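Putative sugar binding protein (Bacteroides vulgatus ATCC 8482, PDB 3KEZ) probably binds sugars or related nutrients at the outer membrane, as a calcium-containing member of the SusD family. Local coordinates at residues 409-414 with 422-427. Numbering follows the deposited sequence. Where two conformers were deposited one is given.
Sequences VKRIDV and TKHNTA
Asp413 and His424 bring the two backbones closest, their CA atoms 6.1 Å apart, and no main-chain hydrogen bond links 409-414 to 422-427; the chain has left strand 409-410, and Asp413 is the centre of an inverse gamma turn closed by a weak bond from Val414 N to Ile412 O. What crosses instead is a side-chain bond: His424 N donates to Asp413 OD1 over 3.2 Å. Its N-H...O angle is 152°, and the amide meets the carboxylate on the syn side. The approach is tilted 31° out of the carboxylate plane. With CG anti to the backbone N (chi1 -151°), Asp413 swings its carboxylate across to that amide, and OD1 also lies at the edge of the imidazole, in its plane.

Arg411 sets its CB over one face of the His424 ring, with CG and CD running on past the CE1 rim. CB sits 3.9 Å from the ring centroid and nearly above it, a CH-pi contact displaced toward the CE1 and NE2 rim. From CG to NE the arginine chain is extended, which takes the guanidinium beyond the ring toward Thr426; there NH1 is 3.3 Å from Thr426 OG1 at an angle too poor for a bond. The true acceptors of NH1 are the carbonyls of Tyr68 and Tyr428, while Thr426 OG1 is hydrogen-bonded to Tyr428 N.

Both ring nitrogens of His424 are engaged: ND1 with Tyr68 OH, and NE2 with a water 2.7 Å away, to which Ile412 N donates. Were His424 an alanine, that water and the Tyr68 hydroxyl would probably lose their imidazole partner, and Arg411 CB the ring face it rests on.

The contact ties together the two arms of the loop joining antiparallel strands 409-410 and 430-431, with backbone bonds of Val409 to Tyr431 and Arg411 to Met429 at its base, Gln56 of strand 55-57 touching His424 and helix 288-295 packing against Ile412, Val414 and Thr422.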
loop_
_atom_site.group_PDB
_atom_site.type_symbol
_atom_site.label_atom_id
_atom_site.label_comp_id
_atom_site.label_asym_id
_atom_site.label_seq_id
_atom_site.Cartn_x
_atom_site.Cartn_y
_atom_site.Cartn_z
ATOM N N VAL A 409 -8.579 -16.545 2.809
ATOM C CA VAL A 409 -7.241 -16.577 3.420
ATOM C C VAL A 409 -7.107 -17.876 4.231
ATOM O O VAL A 409 -7.932 -18.173 5.119
ATOM C CB VAL A 409 -6.982 -15.338 4.287
ATOM C CG1 VAL A 409 -5.639 -15.455 5.059
ATOM C CG2 VAL A 409 -7.079 -13.995 3.421
ATOM N N LYS A 410 -6.102 -18.678 3.915
ATOM C CA LYS A 410 -5.898 -19.953 4.624
ATOM C C LYS A 410 -4.458 -20.009 5.164
ATOM O O LYS A 410 -3.531 -20.193 4.409
ATOM C CB LYS A 410 -6.177 -21.135 3.677
ATOM C CG LYS A 410 -7.681 -21.301 3.411
ATOM C CD LYS A 410 -8.022 -22.401 2.439
ATOM C CE LYS A 410 -9.519 -22.511 2.180
ATOM N NZ LYS A 410 -9.847 -23.728 1.388
ATOM N N ARG A 411 -4.290 -19.741 6.457
ATOM C CA ARG A 411 -3.021 -19.934 7.151
ATOM C C ARG A 411 -2.769 -21.440 7.300
ATOM O O ARG A 411 -3.674 -22.172 7.690
ATOM C CB ARG A 411 -3.072 -19.256 8.524
ATOM C CG ARG A 411 -3.120 -17.739 8.410
ATOM C CD ARG A 411 -3.537 -17.094 9.671
ATOM N NE ARG A 411 -3.353 -15.653 9.605
ATOM C CZ ARG A 411 -3.704 -14.803 10.555
ATOM N NH1 ARG A 411 -4.317 -15.207 11.686
ATOM N NH2 ARG A 411 -3.421 -13.528 10.383
ATOM N N ILE A 412 -1.561 -21.877 6.937
ATOM C CA ILE A 412 -1.193 -23.303 6.901
ATOM C C ILE A 412 -0.190 -23.589 8.025
ATOM O O ILE A 412 0.882 -22.973 8.105
ATOM C CB ILE A 412 -0.544 -23.707 5.549
ATOM C CG1 ILE A 412 -1.245 -23.033 4.360
ATOM C CG2 ILE A 412 -0.545 -25.230 5.372
ATOM C CD1 ILE A 412 -2.708 -23.277 4.304
ATOM N N ASP A 413 -0.513 -24.480 8.935
ATOM C CA ASP A 413 0.445 -24.676 10.017
ATOM C C ASP A 413 1.431 -25.758 9.624
ATOM O O ASP A 413 1.296 -26.891 10.022
ATOM C CB ASP A 413 -0.228 -24.950 11.367
ATOM C CG ASP A 413 0.638 -24.461 12.564
ATOM O OD1 ASP A 413 1.503 -23.526 12.421
ATOM O OD2 ASP A 413 0.465 -25.048 13.641
ATOM N N VAL A 414 2.375 -25.396 8.772
ATOM C CA VAL A 414 3.463 -26.287 8.374
ATOM C C VAL A 414 4.729 -25.807 9.068
ATOM O O VAL A 414 4.846 -24.623 9.397
ATOM C CB VAL A 414 3.682 -26.328 6.847
ATOM C CG1 VAL A 414 2.569 -27.102 6.190
ATOM C CG2 VAL A 414 3.773 -24.914 6.255
ATOM N N THR A 422 9.304 -20.370 13.888
ATOM C CA THR A 422 8.167 -19.737 13.256
ATOM C C THR A 422 6.984 -20.698 13.252
ATOM O O THR A 422 7.037 -21.759 12.635
ATOM C CB THR A 422 8.497 -19.391 11.776
ATOM O OG1 THR A 422 9.669 -18.574 11.708
ATOM C CG2 THR A 422 7.301 -18.699 11.079
ATOM N N LYS A 423 5.899 -20.324 13.897
ATOM C CA LYS A 423 4.720 -21.185 13.915
ATOM C C LYS A 423 3.501 -20.305 14.145
ATOM O O LYS A 423 3.590 -19.280 14.830
ATOM C CB LYS A 423 4.836 -22.273 15.005
ATOM C CG LYS A 423 4.831 -21.777 16.430
ATOM C CD LYS A 423 4.866 -22.984 17.460
ATOM C CE LYS A 423 3.690 -23.986 17.261
ATOM N NZ LYS A 423 3.484 -25.008 18.351
ATOM N N HIS A 424 2.367 -20.700 13.579
ATOM C CA HIS A 424 1.141 -19.934 13.803
ATOM C C HIS A 424 0.702 -19.981 15.280
ATOM O O HIS A 424 0.964 -20.947 16.008
ATOM C CB HIS A 424 0.029 -20.362 12.848
ATOM C CG HIS A 424 0.222 -19.854 11.459
ATOM N ND1 HIS A 424 0.030 -18.532 11.113
ATOM C CD2 HIS A 424 0.645 -20.481 10.339
ATOM C CE1 HIS A 424 0.307 -18.375 9.830
ATOM N NE2 HIS A 424 0.670 -19.547 9.332
ATOM N N ASN A 425 0.071 -18.912 15.740
ATOM C CA ASN A 425 -0.473 -18.879 17.095
ATOM C C ASN A 425 -1.663 -17.938 17.083
ATOM O O ASN A 425 -1.575 -16.779 17.466
ATOM C CB ASN A 425 0.594 -18.407 18.099
ATOM C CG ASN A 425 0.116 -18.454 19.514
ATOM O OD1 ASN A 425 -0.940 -19.025 19.823
ATOM N ND2 ASN A 425 0.906 -17.882 20.408
ATOM N N THR A 426 -2.774 -18.450 16.581
ATOM C CA THR A 426 -3.964 -17.666 16.369
ATOM C C THR A 426 -5.204 -18.587 16.370
ATOM O O THR A 426 -5.126 -19.747 15.972
ATOM C CB THR A 426 -3.840 -16.920 15.042
ATOM O OG1 THR A 426 -5.013 -16.132 14.811
ATOM C CG2 THR A 426 -3.656 -17.906 13.919
ATOM N N ALA A 427 -6.336 -18.036 16.805
ATOM C CA ALA A 427 -7.641 -18.689 16.724
ATOM C C ALA A 427 -8.169 -18.682 15.302
ATOM O O ALA A 427 -9.090 -19.423 14.984
ATOM C CB ALA A 427 -8.620 -17.972 17.603
HETATM O O HOH W 1 0.414 -19.573 6.670
#